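Local atomic coordinates of yncA (Salmonella typhimurium, PDB entry 3DR6), a protein that probably transfers an acetyl group from acetyl-coenzyme A to an acceptor, as a putative acetyltransferase of the GNAT family. Residues C[18-23]-C[66-71]; C[99-104]-C[135-140]; C[122-127]-C[154-159]. One frame throughout, in Å; residues are numbered along the deposited sequence.

Contact 1 (C[18-23]-C[66-71]); sequences TEIYNH and TGYASF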
ATOM      1  N   THR C  18     -16.907 -16.322   2.000  1.00 19.24           N
ATOM      2  CA  THR C  18     -17.694 -15.267   1.357  1.00 19.70           C
ATOM      3  C   THR C  18     -18.648 -14.598   2.342  1.00 19.70           C
ATOM      4  O   THR C  18     -18.735 -13.366   2.382  1.00 20.12           O
ATOM      5  CB  THR C  18     -18.487 -15.806   0.135  1.00 19.65           C
ATOM      6  OG1 THR C  18     -17.581 -16.418  -0.794  1.00 20.53           O
ATOM      7  CG2 THR C  18     -19.249 -14.677  -0.581  1.00 20.47           C
ATOM      8  N   GLU C  19     -19.361 -15.398   3.139  1.00 19.07           N
ATOM      9  CA  GLU C  19     -20.258 -14.829   4.152  1.00 19.21           C
ATOM     10  C   GLU C  19     -19.506 -13.939   5.130  1.00 18.19           C
ATOM     11  O   GLU C  19     -19.949 -12.846   5.431  1.00 17.72           O
ATOM     12  CB  GLU C  19     -20.959 -15.922   4.949  1.00 18.72           C
ATOM     13  CG  GLU C  19     -22.026 -16.640   4.211  1.00 22.89           C
ATOM     14  CD  GLU C  19     -22.823 -17.539   5.147  1.00 27.00           C
ATOM     15  OE1 GLU C  19     -22.402 -17.700   6.324  1.00 27.78           O
ATOM     16  OE2 GLU C  19     -23.860 -18.076   4.702  1.00 28.72           O
ATOM     17  N   ILE C  20     -18.376 -14.435   5.634  1.00 17.27           N
ATOM     18  CA  ILE C  20     -17.583 -13.693   6.610  1.00 17.10           C
ATOM     19  C   ILE C  20     -17.004 -12.405   5.982  1.00 17.62           C
ATOM     20  O   ILE C  20     -17.033 -11.343   6.618  1.00 17.97           O
ATOM     21  CB  ILE C  20     -16.471 -14.562   7.233  1.00 16.74           C
ATOM     22  CG1 ILE C  20     -17.090 -15.716   8.033  1.00 15.78           C
ATOM     23  CG2 ILE C  20     -15.574 -13.708   8.121  1.00 18.43           C
ATOM     24  CD1 ILE C  20     -16.150 -16.912   8.278  1.00 14.11           C
ATOM     25  N   TYR C  21     -16.481 -12.523   4.755  1.00 17.97           N
ATOM     26  CA  TYR C  21     -15.962 -11.362   3.980  1.00 18.60           C
ATOM     27  C   TYR C  21     -17.033 -10.275   3.806  1.00 19.07           C
ATOM     28  O   TYR C  21     -16.791  -9.087   4.108  1.00 19.02           O
ATOM     29  CB  TYR C  21     -15.448 -11.814   2.595  1.00 19.13           C
ATOM     30  CG  TYR C  21     -14.933 -10.681   1.734  1.00 20.00           C
ATOM     31  CD1 TYR C  21     -13.602 -10.287   1.820  1.00 21.29           C
ATOM     32  CD2 TYR C  21     -15.775  -9.998   0.841  1.00 21.64           C
ATOM     33  CE1 TYR C  21     -13.120  -9.245   1.035  1.00 21.73           C
ATOM     34  CE2 TYR C  21     -15.282  -8.951   0.037  1.00 22.52           C
ATOM     35  CZ  TYR C  21     -13.950  -8.591   0.152  1.00 21.86           C
ATOM     36  OH  TYR C  21     -13.416  -7.552  -0.602  1.00 22.24           O
ATOM     37  N   ASN C  22     -18.206 -10.683   3.320  1.00 18.89           N
ATOM     38  CA  ASN C  22     -19.340  -9.773   3.103  1.00 19.07           C
ATOM     39  C   ASN C  22     -19.844  -9.123   4.379  1.00 19.30           C
ATOM     40  O   ASN C  22     -20.199  -7.943   4.364  1.00 19.17           O
ATOM     41  CB  ASN C  22     -20.487 -10.490   2.376  1.00 19.38           C
ATOM     42  CG  ASN C  22     -20.169 -10.741   0.913  1.00 19.18           C
ATOM     43  OD1 ASN C  22     -19.279 -10.098   0.343  1.00 20.86           O
ATOM     44  ND2 ASN C  22     -20.904 -11.671   0.291  1.00 19.60           N
ATOM     45  N   HIS C  23     -19.865  -9.882   5.472  1.00 19.56           N
ATOM     46  CA  HIS C  23     -20.149  -9.292   6.778  1.00 20.09           C
ATOM     47  C   HIS C  23     -19.150  -8.165   7.106  1.00 20.10           C
ATOM     48  O   HIS C  23     -19.554  -7.060   7.505  1.00 19.91           O
ATOM     49  CB  HIS C  23     -20.126 -10.324   7.904  1.00 20.15           C
ATOM     50  CG  HIS C  23     -20.130  -9.695   9.262  1.00 20.84           C
ATOM     51  ND1 HIS C  23     -18.986  -9.536  10.012  1.00 21.72           N
ATOM     52  CD2 HIS C  23     -21.121  -9.091   9.956  1.00 19.93           C
ATOM     53  CE1 HIS C  23     -19.282  -8.894  11.128  1.00 20.75           C
ATOM     54  NE2 HIS C  23     -20.574  -8.625  11.124  1.00 23.59           N
ATOM     55  N   THR C  66     -15.662 -20.742  11.505  1.00 16.04           N
ATOM     56  CA  THR C  66     -15.903 -19.640  12.454  1.00 15.71           C
ATOM     57  C   THR C  66     -15.058 -18.392  12.165  1.00 15.83           C
ATOM     58  O   THR C  66     -15.242 -17.321  12.786  1.00 16.09           O
ATOM     59  CB  THR C  66     -15.612 -20.108  13.892  1.00 15.36           C
ATOM     60  OG1 THR C  66     -14.296 -20.661  13.925  1.00 14.95           O
ATOM     61  CG2 THR C  66     -16.619 -21.174  14.352  1.00 15.29           C
ATOM     62  N   GLY C  67     -14.109 -18.529  11.238  1.00 15.03           N
ATOM     63  CA  GLY C  67     -13.203 -17.436  10.892  1.00 14.91           C
ATOM     64  C   GLY C  67     -12.252 -17.850   9.793  1.00 15.29           C
ATOM     65  O   GLY C  67     -12.128 -19.034   9.476  1.00 15.10           O
ATOM     66  N   TYR C  68     -11.568 -16.874   9.208  1.00 15.66           N
ATOM     67  CA  TYR C  68     -10.542 -17.187   8.238  1.00 16.64           C
ATOM     68  C   TYR C  68      -9.430 -16.140   8.259  1.00 16.48           C
ATOM     69  O   TYR C  68      -9.611 -15.014   8.771  1.00 16.55           O
ATOM     70  CB  TYR C  68     -11.131 -17.357   6.824  1.00 17.44           C
ATOM     71  CG  TYR C  68     -11.422 -16.072   6.055  1.00 18.52           C
ATOM     72  CD1 TYR C  68     -12.657 -15.419   6.178  1.00 18.40           C
ATOM     73  CD2 TYR C  68     -10.473 -15.529   5.176  1.00 20.68           C
ATOM     74  CE1 TYR C  68     -12.933 -14.266   5.467  1.00 20.33           C
ATOM     75  CE2 TYR C  68     -10.744 -14.362   4.456  1.00 20.84           C
ATOM     76  CZ  TYR C  68     -11.969 -13.740   4.607  1.00 20.90           C
ATOM     77  OH  TYR C  68     -12.244 -12.589   3.887  1.00 23.69           O
ATOM     78  N   ALA C  69      -8.282 -16.526   7.712  1.00 17.06           N
ATOM     79  CA  ALA C  69      -7.104 -15.649   7.690  1.00 16.58           C
ATOM     80  C   ALA C  69      -6.288 -15.908   6.430  1.00 16.90           C
ATOM     81  O   ALA C  69      -6.228 -17.040   5.922  1.00 17.21           O
ATOM     82  CB  ALA C  69      -6.252 -15.862   8.930  1.00 16.62           C
ATOM     83  N   SER C  70      -5.670 -14.851   5.924  1.00 16.02           N
ATOM     84  CA  SER C  70      -4.759 -14.979   4.778  1.00 16.27           C
ATOM     85  C   SER C  70      -3.757 -13.832   4.836  1.00 15.88           C
ATOM     86  O   SER C  70      -3.894 -12.931   5.670  1.00 15.98           O
ATOM     87  CB  SER C  70      -5.550 -14.926   3.457  1.00 16.56           C
ATOM     88  OG  SER C  70      -4.724 -15.311   2.361  1.00 18.08           O
ATOM     89  N   PHE C  71      -2.747 -13.875   3.974  1.00 16.03           N
ATOM     90  CA  PHE C  71      -1.980 -12.664   3.703  1.00 16.00           C
ATOM     91  C   PHE C  71      -1.722 -12.534   2.221  1.00 16.73           C
ATOM     92  O   PHE C  71      -1.769 -13.538   1.459  1.00 15.67           O
ATOM     93  CB  PHE C  71      -0.689 -12.578   4.542  1.00 15.41           C
ATOM     94  CG  PHE C  71       0.319 -13.675   4.279  1.00 16.26           C
ATOM     95  CD1 PHE C  71       1.031 -13.713   3.073  1.00 16.05           C
ATOM     96  CD2 PHE C  71       0.594 -14.632   5.269  1.00 15.78           C
ATOM     97  CE1 PHE C  71       1.998 -14.713   2.833  1.00 14.92           C
ATOM     98  CE2 PHE C  71       1.568 -15.643   5.046  1.00 15.54           C
ATOM     99  CZ  PHE C  71       2.263 -15.678   3.818  1.00 16.00           C
TER
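Apolar contact between Ile20 and Tyr68 carries this helix-on-sheet packing. Helix 14-27 passes over strand 64-73 of the central GNAT sheet nearly at right angles, the local axes 8.9 Å apart at an angle of 82°. Ile20 uses both branches. Its CG2 methyl lies 3.8 Å from Tyr68 CE1, and CB approaches the same ring edge near the ring plane, the two side chains sliding past each other in opposite directions. The other branch leaves beside the backbone N (chi1 -64°) and sends CD1 down to the strand, 3.9 Å from Gly67 N.

The aromatic pair meets differently. Tyr68 OH comes to the edge of the Tyr21 ring near its plane, 3.4 Å from Tyr21 CD1 and 3.5 Å from Tyr21 CB, so the two rings do not stack on each other. Tyr21 itself has CG anti to the backbone N (chi1 179°), which carries its hydroxyl away from the strand; the ring makes a cation-pi contact with Arg42 of helix 39-52.

All five touching residues are buried, which implies attachment by side-chain packing, a phenol oxygen included, with no hydrogen bond between the segments to fix direction.

Contact 2 (C[99-104]-C[135-140]); sequences LGRKLL and HSLGFT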
ATOM      1  N   LEU C  99     -10.357 -16.318  18.738  1.00 20.38           N
ATOM      2  CA  LEU C  99     -10.052 -16.945  17.435  1.00 20.00           C
ATOM      3  C   LEU C  99      -9.132 -16.084  16.589  1.00 19.16           C
ATOM      4  O   LEU C  99      -8.272 -16.598  15.906  1.00 18.84           O
ATOM      5  CB  LEU C  99     -11.319 -17.261  16.635  1.00 20.17           C
ATOM      6  CG  LEU C  99     -12.239 -18.310  17.248  1.00 20.53           C
ATOM      7  CD1 LEU C  99     -13.581 -18.284  16.515  1.00 20.28           C
ATOM      8  CD2 LEU C  99     -11.589 -19.707  17.205  1.00 21.10           C
ATOM      9  N   GLY C 100      -9.355 -14.769  16.599  1.00 19.11           N
ATOM     10  CA  GLY C 100      -8.517 -13.859  15.831  1.00 18.10           C
ATOM     11  C   GLY C 100      -7.032 -14.050  16.128  1.00 17.79           C
ATOM     12  O   GLY C 100      -6.197 -14.137  15.204  1.00 16.97           O
ATOM     13  N   ARG C 101      -6.703 -14.118  17.416  1.00 17.73           N
ATOM     14  CA  ARG C 101      -5.291 -14.223  17.813  1.00 18.95           C
ATOM     15  C   ARG C 101      -4.715 -15.575  17.390  1.00 18.35           C
ATOM     16  O   ARG C 101      -3.578 -15.670  16.923  1.00 18.33           O
ATOM     17  CB  ARG C 101      -5.135 -14.030  19.324  1.00 19.59           C
ATOM     18  CG  ARG C 101      -3.668 -13.856  19.755  1.00 20.42           C
ATOM     19  CD  ARG C 101      -3.488 -13.858  21.267  1.00 21.00           C
ATOM     20  NE  ARG C 101      -2.104 -13.504  21.621  1.00 24.20           N
ATOM     21  CZ  ARG C 101      -1.046 -14.304  21.501  1.00 27.06           C
ATOM     22  NH1 ARG C 101      -1.155 -15.546  21.021  1.00 27.48           N
ATOM     23  NH2 ARG C 101       0.153 -13.852  21.851  1.00 28.82           N
ATOM     24  N   LYS C 102      -5.503 -16.631  17.576  1.00 17.87           N
ATOM     25  CA  LYS C 102      -5.071 -17.982  17.195  1.00 17.55           C
ATOM     26  C   LYS C 102      -4.833 -18.113  15.682  1.00 16.87           C
ATOM     27  O   LYS C 102      -3.839 -18.715  15.257  1.00 16.55           O
ATOM     28  CB  LYS C 102      -6.078 -19.021  17.682  1.00 17.62           C
ATOM     29  CG  LYS C 102      -6.074 -19.172  19.227  1.00 18.28           C
ATOM     30  CD  LYS C 102      -7.121 -20.166  19.713  1.00 18.74           C
ATOM     31  CE  LYS C 102      -7.013 -20.336  21.223  1.00 18.98           C
ATOM     32  NZ  LYS C 102      -8.154 -21.129  21.803  1.00 19.39           N
ATOM     33  N   LEU C 103      -5.761 -17.564  14.888  1.00 16.12           N
ATOM     34  CA  LEU C 103      -5.602 -17.478  13.437  1.00 16.00           C
ATOM     35  C   LEU C 103      -4.335 -16.712  13.060  1.00 16.44           C
ATOM     36  O   LEU C 103      -3.546 -17.161  12.227  1.00 16.59           O
ATOM     37  CB  LEU C 103      -6.823 -16.796  12.792  1.00 15.77           C
ATOM     38  CG  LEU C 103      -7.994 -17.780  12.649  1.00 17.28           C
ATOM     39  CD1 LEU C 103      -9.290 -17.032  12.323  1.00 18.15           C
ATOM     40  CD2 LEU C 103      -7.646 -18.849  11.579  1.00 16.34           C
ATOM     41  N   LEU C 104      -4.159 -15.557  13.683  1.00 16.86           N
ATOM     42  CA  LEU C 104      -3.018 -14.697  13.369  1.00 17.53           C
ATOM     43  C   LEU C 104      -1.688 -15.383  13.718  1.00 17.18           C
ATOM     44  O   LEU C 104      -0.732 -15.296  12.950  1.00 17.18           O
ATOM     45  CB  LEU C 104      -3.156 -13.310  14.018  1.00 17.46           C
ATOM     46  CG  LEU C 104      -2.030 -12.322  13.676  1.00 18.87           C
ATOM     47  CD1 LEU C 104      -1.787 -12.191  12.159  1.00 20.07           C
ATOM     48  CD2 LEU C 104      -2.334 -10.943  14.301  1.00 18.02           C
ATOM     49  N   HIS C 135      -0.222  -6.189  19.808  1.00 18.00           N
ATOM     50  CA  HIS C 135       0.878  -6.006  20.768  1.00 18.76           C
ATOM     51  C   HIS C 135       1.234  -7.326  21.459  1.00 17.92           C
ATOM     52  O   HIS C 135       2.423  -7.615  21.702  1.00 17.95           O
ATOM     53  CB  HIS C 135       0.503  -4.988  21.849  1.00 19.42           C
ATOM     54  CG  HIS C 135       0.701  -3.558  21.448  1.00 22.24           C
ATOM     55  ND1 HIS C 135       1.841  -3.099  20.816  1.00 25.44           N
ATOM     56  CD2 HIS C 135      -0.089  -2.470  21.636  1.00 22.61           C
ATOM     57  CE1 HIS C 135       1.728  -1.798  20.603  1.00 24.88           C
ATOM     58  NE2 HIS C 135       0.575  -1.389  21.108  1.00 25.40           N
ATOM     59  N   SER C 136       0.207  -8.126  21.755  1.00 16.85           N
ATOM     60  CA  SER C 136       0.391  -9.392  22.469  1.00 16.88           C
ATOM     61  C   SER C 136       1.110 -10.443  21.626  1.00 16.51           C
ATOM     62  O   SER C 136       1.547 -11.480  22.164  1.00 15.48           O
ATOM     63  CB  SER C 136      -0.951  -9.965  22.972  1.00 16.87           C
ATOM     64  OG  SER C 136      -1.636 -10.698  21.970  1.00 18.80           O
ATOM     65  N   LEU C 137       1.213 -10.188  20.317  1.00 16.05           N
ATOM     66  CA  LEU C 137       1.967 -11.045  19.407  1.00 16.71           C
ATOM     67  C   LEU C 137       3.276 -10.396  18.949  1.00 17.25           C
ATOM     68  O   LEU C 137       3.952 -10.894  18.020  1.00 17.57           O
ATOM     69  CB  LEU C 137       1.102 -11.440  18.199  1.00 17.26           C
ATOM     70  CG  LEU C 137       0.129 -12.622  18.329  1.00 18.77           C
ATOM     71  CD1 LEU C 137      -0.960 -12.561  17.251  1.00 20.86           C
ATOM     72  CD2 LEU C 137       0.856 -13.966  18.275  1.00 21.69           C
ATOM     73  N   GLY C 138       3.641  -9.291  19.587  1.00 15.83           N
ATOM     74  CA  GLY C 138       4.940  -8.706  19.341  1.00 15.94           C
ATOM     75  C   GLY C 138       4.938  -7.637  18.264  1.00 15.96           C
ATOM     76  O   GLY C 138       6.005  -7.099  17.945  1.00 15.96           O
ATOM     77  N   PHE C 139       3.751  -7.310  17.735  1.00 15.78           N
ATOM     78  CA  PHE C 139       3.628  -6.206  16.754  1.00 16.45           C
ATOM     79  C   PHE C 139       3.884  -4.861  17.435  1.00 17.25           C
ATOM     80  O   PHE C 139       3.558  -4.683  18.622  1.00 16.74           O
ATOM     81  CB  PHE C 139       2.225  -6.182  16.112  1.00 15.92           C
ATOM     82  CG  PHE C 139       2.010  -7.233  15.057  1.00 16.97           C
ATOM     83  CD1 PHE C 139       1.761  -8.582  15.425  1.00 17.73           C
ATOM     84  CD2 PHE C 139       1.990  -6.890  13.694  1.00 17.14           C
ATOM     85  CE1 PHE C 139       1.560  -9.565  14.422  1.00 17.05           C
ATOM     86  CE2 PHE C 139       1.783  -7.865  12.705  1.00 15.96           C
ATOM     87  CZ  PHE C 139       1.565  -9.191  13.062  1.00 16.00           C
ATOM     88  N   THR C 140       4.426  -3.906  16.674  1.00 17.80           N
ATOM     89  CA  THR C 140       4.536  -2.535  17.164  1.00 19.08           C
ATOM     90  C   THR C 140       3.882  -1.548  16.174  1.00 18.09           C
ATOM     91  O   THR C 140       3.829  -1.799  14.944  1.00 17.71           O
ATOM     92  CB  THR C 140       6.004  -2.145  17.398  1.00 20.25           C
ATOM     93  OG1 THR C 140       6.733  -2.341  16.189  1.00 24.67           O
ATOM     94  CG2 THR C 140       6.639  -3.009  18.482  1.00 22.72           C
TER
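Arg101 and Leu137 mark the nearest backbone approach, 8.1 Å between their CA atoms, where the first turns of helix 99-113 face the end of helix 128-135. That second helix finishes in a Schellman motif with Gly138, at positive phi (93°), as the C-prime residue; the type I turn from His135 to Gly138 is closed by Gly138 N on His135 O. The chain then leads into strand 140-151 of the GNAT sheet.

Polar contact is concentrated on one arginine. Arg101, extended from CG to NE, grips Ser136 side-on with two nitrogens. NE donates to Ser136 OG at 2.9 Å, the acceptor near the guanidinium plane and the bond fairly straight at 158°. NH2 reaches Ser136 O at 2.8 Å; this bond is more bent, and its donor stands above the carbonyl plane. The hydroxyl is also hydrogen-bonded to Leu133 O, so it links the arginine to the helix end.

Leu137 serves both chemistries with its two methyls. CD2 sits over one guanidinium face, 3.4 Å above the plane and displaced toward its rim. CD1 turns inward to Leu104, where a chi1 of -177° carries the branch toward the loop and Leu104 CD2 meets Leu137 CD1 at 3.6 Å. Deeper in, the same Leu104 CD2 reaches Phe139 CE1 at 4.1 Å.

Contact 3 (C[122-127]-C[154-159]); sequences GIESQN and RWLDLT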
ATOM      1  N   GLY C 122      -3.035  -3.578   9.003  1.00 16.86           N
ATOM      2  CA  GLY C 122      -3.700  -2.283   8.798  1.00 18.07           C
ATOM      3  C   GLY C 122      -4.939  -2.310   9.681  1.00 19.63           C
ATOM      4  O   GLY C 122      -5.799  -3.192   9.538  1.00 21.04           O
ATOM      5  N   ILE C 123      -5.006  -1.381  10.631  1.00 18.96           N
ATOM      6  CA  ILE C 123      -6.011  -1.412  11.685  1.00 18.88           C
ATOM      7  C   ILE C 123      -6.642  -0.020  11.777  1.00 19.45           C
ATOM      8  O   ILE C 123      -5.928   0.994  11.757  1.00 19.44           O
ATOM      9  CB  ILE C 123      -5.353  -1.796  13.069  1.00 18.19           C
ATOM     10  CG1 ILE C 123      -4.587  -3.122  13.002  1.00 19.19           C
ATOM     11  CG2 ILE C 123      -6.410  -1.834  14.178  1.00 18.16           C
ATOM     12  CD1 ILE C 123      -3.689  -3.361  14.242  1.00 17.88           C
ATOM     13  N   GLU C 124      -7.980   0.056  11.828  1.00 20.13           N
ATOM     14  CA  GLU C 124      -8.612   1.361  12.090  1.00 19.76           C
ATOM     15  C   GLU C 124      -8.092   1.872  13.436  1.00 20.04           C
ATOM     16  O   GLU C 124      -8.073   1.125  14.402  1.00 20.07           O
ATOM     17  CB  GLU C 124     -10.125   1.265  12.124  1.00 20.42           C
ATOM     18  CG  GLU C 124     -10.742   2.664  12.022  1.00 22.48           C
ATOM     19  CD  GLU C 124     -12.120   2.754  12.571  1.00 24.87           C
ATOM     20  OE1 GLU C 124     -12.651   1.726  13.058  1.00 26.26           O
ATOM     21  OE2 GLU C 124     -12.686   3.875  12.494  1.00 26.35           O
ATOM     22  N   SER C 125      -7.671   3.132  13.500  1.00 19.92           N
ATOM     23  CA  SER C 125      -6.877   3.603  14.630  1.00 20.79           C
ATOM     24  C   SER C 125      -7.621   3.540  15.973  1.00 22.00           C
ATOM     25  O   SER C 125      -6.988   3.443  17.043  1.00 22.45           O
ATOM     26  CB  SER C 125      -6.364   5.010  14.389  1.00 20.50           C
ATOM     27  OG  SER C 125      -5.534   5.071  13.236  1.00 20.57           O
ATOM     28  N   GLN C 126      -8.949   3.563  15.895  1.00 22.08           N
ATOM     29  CA  GLN C 126      -9.792   3.565  17.082  1.00 23.43           C
ATOM     30  C   GLN C 126     -10.075   2.152  17.651  1.00 23.33           C
ATOM     31  O   GLN C 126     -10.625   2.008  18.778  1.00 24.17           O
ATOM     32  CB  GLN C 126     -11.064   4.395  16.806  1.00 23.35           C
ATOM     33  CG  GLN C 126     -10.768   5.939  16.606  1.00 26.40           C
ATOM     34  CD  GLN C 126     -10.129   6.343  15.210  1.00 29.32           C
ATOM     35  OE1 GLN C 126      -9.955   5.512  14.295  1.00 28.37           O
ATOM     36  NE2 GLN C 126      -9.794   7.639  15.068  1.00 29.92           N
ATOM     37  N   ASN C 127      -9.634   1.118  16.917  1.00 22.71           N
ATOM     38  CA  ASN C 127      -9.811  -0.293  17.319  1.00 22.32           C
ATOM     39  C   ASN C 127      -8.761  -0.731  18.352  1.00 21.97           C
ATOM     40  O   ASN C 127      -7.766  -1.422  18.042  1.00 20.82           O
ATOM     41  CB  ASN C 127      -9.844  -1.215  16.091  1.00 21.85           C
ATOM     42  CG  ASN C 127     -10.329  -2.631  16.407  1.00 23.83           C
ATOM     43  OD1 ASN C 127     -10.396  -3.059  17.568  1.00 21.57           O
ATOM     44  ND2 ASN C 127     -10.629  -3.372  15.364  1.00 26.85           N
ATOM     45  N   ARG C 154     -17.809   8.855   6.931  1.00 16.85           N
ATOM     46  CA  ARG C 154     -16.736   9.479   7.716  1.00 18.31           C
ATOM     47  C   ARG C 154     -15.334   9.180   7.195  1.00 16.33           C
ATOM     48  O   ARG C 154     -15.096   8.109   6.642  1.00 16.36           O
ATOM     49  CB  ARG C 154     -16.858   9.107   9.204  1.00 18.64           C
ATOM     50  CG  ARG C 154     -16.323   7.752   9.625  1.00 22.32           C
ATOM     51  CD  ARG C 154     -16.676   7.468  11.096  1.00 23.01           C
ATOM     52  NE  ARG C 154     -16.034   6.226  11.518  1.00 30.94           N
ATOM     53  CZ  ARG C 154     -16.622   5.043  11.420  1.00 32.61           C
ATOM     54  NH1 ARG C 154     -15.988   3.957  11.802  1.00 34.54           N
ATOM     55  NH2 ARG C 154     -17.868   4.965  10.960  1.00 33.51           N
ATOM     56  N   TRP C 155     -14.414  10.129   7.373  1.00 15.48           N
ATOM     57  CA  TRP C 155     -12.991   9.851   7.104  1.00 15.08           C
ATOM     58  C   TRP C 155     -12.476   8.932   8.188  1.00 16.19           C
ATOM     59  O   TRP C 155     -12.855   9.087   9.368  1.00 16.88           O
ATOM     60  CB  TRP C 155     -12.161  11.137   7.085  1.00 14.56           C
ATOM     61  CG  TRP C 155     -12.590  12.093   5.992  1.00 14.66           C
ATOM     62  CD1 TRP C 155     -13.153  13.319   6.155  1.00 13.58           C
ATOM     63  CD2 TRP C 155     -12.466  11.884   4.573  1.00 14.55           C
ATOM     64  NE1 TRP C 155     -13.398  13.892   4.928  1.00 14.67           N
ATOM     65  CE2 TRP C 155     -12.992  13.030   3.939  1.00 14.84           C
ATOM     66  CE3 TRP C 155     -11.975  10.821   3.780  1.00 14.10           C
ATOM     67  CZ2 TRP C 155     -13.035  13.173   2.522  1.00 14.00           C
ATOM     68  CZ3 TRP C 155     -12.015  10.958   2.365  1.00 14.69           C
ATOM     69  CH2 TRP C 155     -12.542  12.126   1.762  1.00 15.09           C
ATOM     70  N   LEU C 156     -11.655   7.964   7.795  1.00 15.97           N
ATOM     71  CA  LEU C 156     -11.106   6.967   8.705  1.00 16.58           C
ATOM     72  C   LEU C 156      -9.602   7.127   8.856  1.00 16.56           C
ATOM     73  O   LEU C 156      -8.897   7.444   7.865  1.00 15.27           O
ATOM     74  CB  LEU C 156     -11.404   5.548   8.190  1.00 17.15           C
ATOM     75  CG  LEU C 156     -12.857   5.157   7.939  1.00 19.98           C
ATOM     76  CD1 LEU C 156     -12.908   3.721   7.408  1.00 22.95           C
ATOM     77  CD2 LEU C 156     -13.693   5.294   9.212  1.00 20.13           C
ATOM     78  N   ASP C 157      -9.116   6.890  10.087  1.00 15.73           N
ATOM     79  CA  ASP C 157      -7.681   6.924  10.389  1.00 15.80           C
ATOM     80  C   ASP C 157      -7.124   5.499  10.365  1.00 15.60           C
ATOM     81  O   ASP C 157      -7.795   4.539  10.815  1.00 14.60           O
ATOM     82  CB  ASP C 157      -7.415   7.551  11.757  1.00 16.84           C
ATOM     83  CG  ASP C 157      -8.019   8.957  11.896  1.00 17.21           C
ATOM     84  OD1 ASP C 157      -8.344   9.627  10.884  1.00 14.87           O
ATOM     85  OD2 ASP C 157      -8.182   9.381  13.065  1.00 21.70           O
ATOM     86  N   LEU C 158      -5.912   5.368   9.831  1.00 14.63           N
ATOM     87  CA  LEU C 158      -5.279   4.045   9.691  1.00 15.24           C
ATOM     88  C   LEU C 158      -4.059   3.943  10.594  1.00 15.63           C
ATOM     89  O   LEU C 158      -3.188   4.829  10.588  1.00 15.91           O
ATOM     90  CB  LEU C 158      -4.836   3.823   8.242  1.00 15.23           C
ATOM     91  CG  LEU C 158      -4.106   2.500   7.942  1.00 16.40           C
ATOM     92  CD1 LEU C 158      -5.033   1.336   8.212  1.00 18.65           C
ATOM     93  CD2 LEU C 158      -3.664   2.454   6.482  1.00 17.70           C
ATOM     94  N   THR C 159      -3.986   2.847  11.331  1.00 14.85           N
ATOM     95  CA  THR C 159      -2.779   2.495  12.060  1.00 15.44           C
ATOM     96  C   THR C 159      -2.122   1.326  11.316  1.00 15.62           C
ATOM     97  O   THR C 159      -2.802   0.369  10.929  1.00 16.26           O
ATOM     98  CB  THR C 159      -3.135   2.114  13.522  1.00 15.54           C
ATOM     99  OG1 THR C 159      -3.635   3.286  14.186  1.00 16.80           O
ATOM    100  CG2 THR C 159      -1.924   1.586  14.288  1.00 14.43           C
TER
HETATM  101  O   HOH W   1     -11.095   6.011  12.118  1.00 21.55           O
HETATM  102  O   HOH W   2      -4.338   3.960  17.152  1.00 43.00           O
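Ser125 and Thr159 point their hydroxyls at each other, OG to OG1 2.8 Å, where the antiparallel pairing of strands 118-124 and 154-164 in the GNAT sheet gives way to a turn. Each oxygen lies beside its own backbone N (chi1 -60° in Ser125, -66° in Thr159), and from there the two converge across the strands. Gln144 of strand 140-151 engages both hydroxyls, OE1 with Ser125 OG and NE2 with Thr159 OG1, and a water also bridges Thr159 OG1 to Ser125 O. The backbone beneath is paired through Ile123 and Thr159, with Ile123 N to Thr159 O at 2.8 Å and Thr159 N to Ile123 O at 2.7 Å. In the type I turn from Glu124 to Asn127, Ser125 N still donates to Asp157 O from above the carbonyl plane.

Two longer side chains reach across to strand 154-164. Gln126, bent at chi2, turns its amide back so that NE2 meets Asp157 OD2 at 3.1 Å; the acceptor lies in the amide plane, whereas the donor stands above the carboxylate, the planes 42° apart. Asp157 OD1 has its own partner in Gln147 N. Glu124, extended beyond CG, crosses Arg154 at about a right angle, and its OE2 comes to the guanidinium edge. The two form a salt bridge, and the hydrogen bond within it, Arg154 NH1 to Glu124 OE2 at 3.4 Å, is weak. A second water ties the two groups of contacts together: it donates to Glu124 OE2 at 2.7 Å and accepts from Asp157 N at 3.0 Å.

Overall arrangement
All three contacts relate to one mixed sheet, but at different depths. Contact 1 is core, its centre about 9 Å from the centre of the chain, without any hydrogen bond between its segments. Contacts 2 and 3 are partly buried, their centres about 11 and 15 Å from that point, and combine packing with polar links. Contacts 1 and 2 touch: Leu103 packs on Ala69 CB, while the neighbouring Tyr68 side chain turns to helix 14-27, so helices 14-27 and 99-113 lie on opposite faces of strand 64-73. Contact 3 touches neither, yet strand 118-124 follows helix 99-113 and precedes helix 128-135. Side-chain packing dominates contact 1, an arginine grip contact 2, and backbone pairing plus side-chain polar bonds, a salt bridge and waters contact 3.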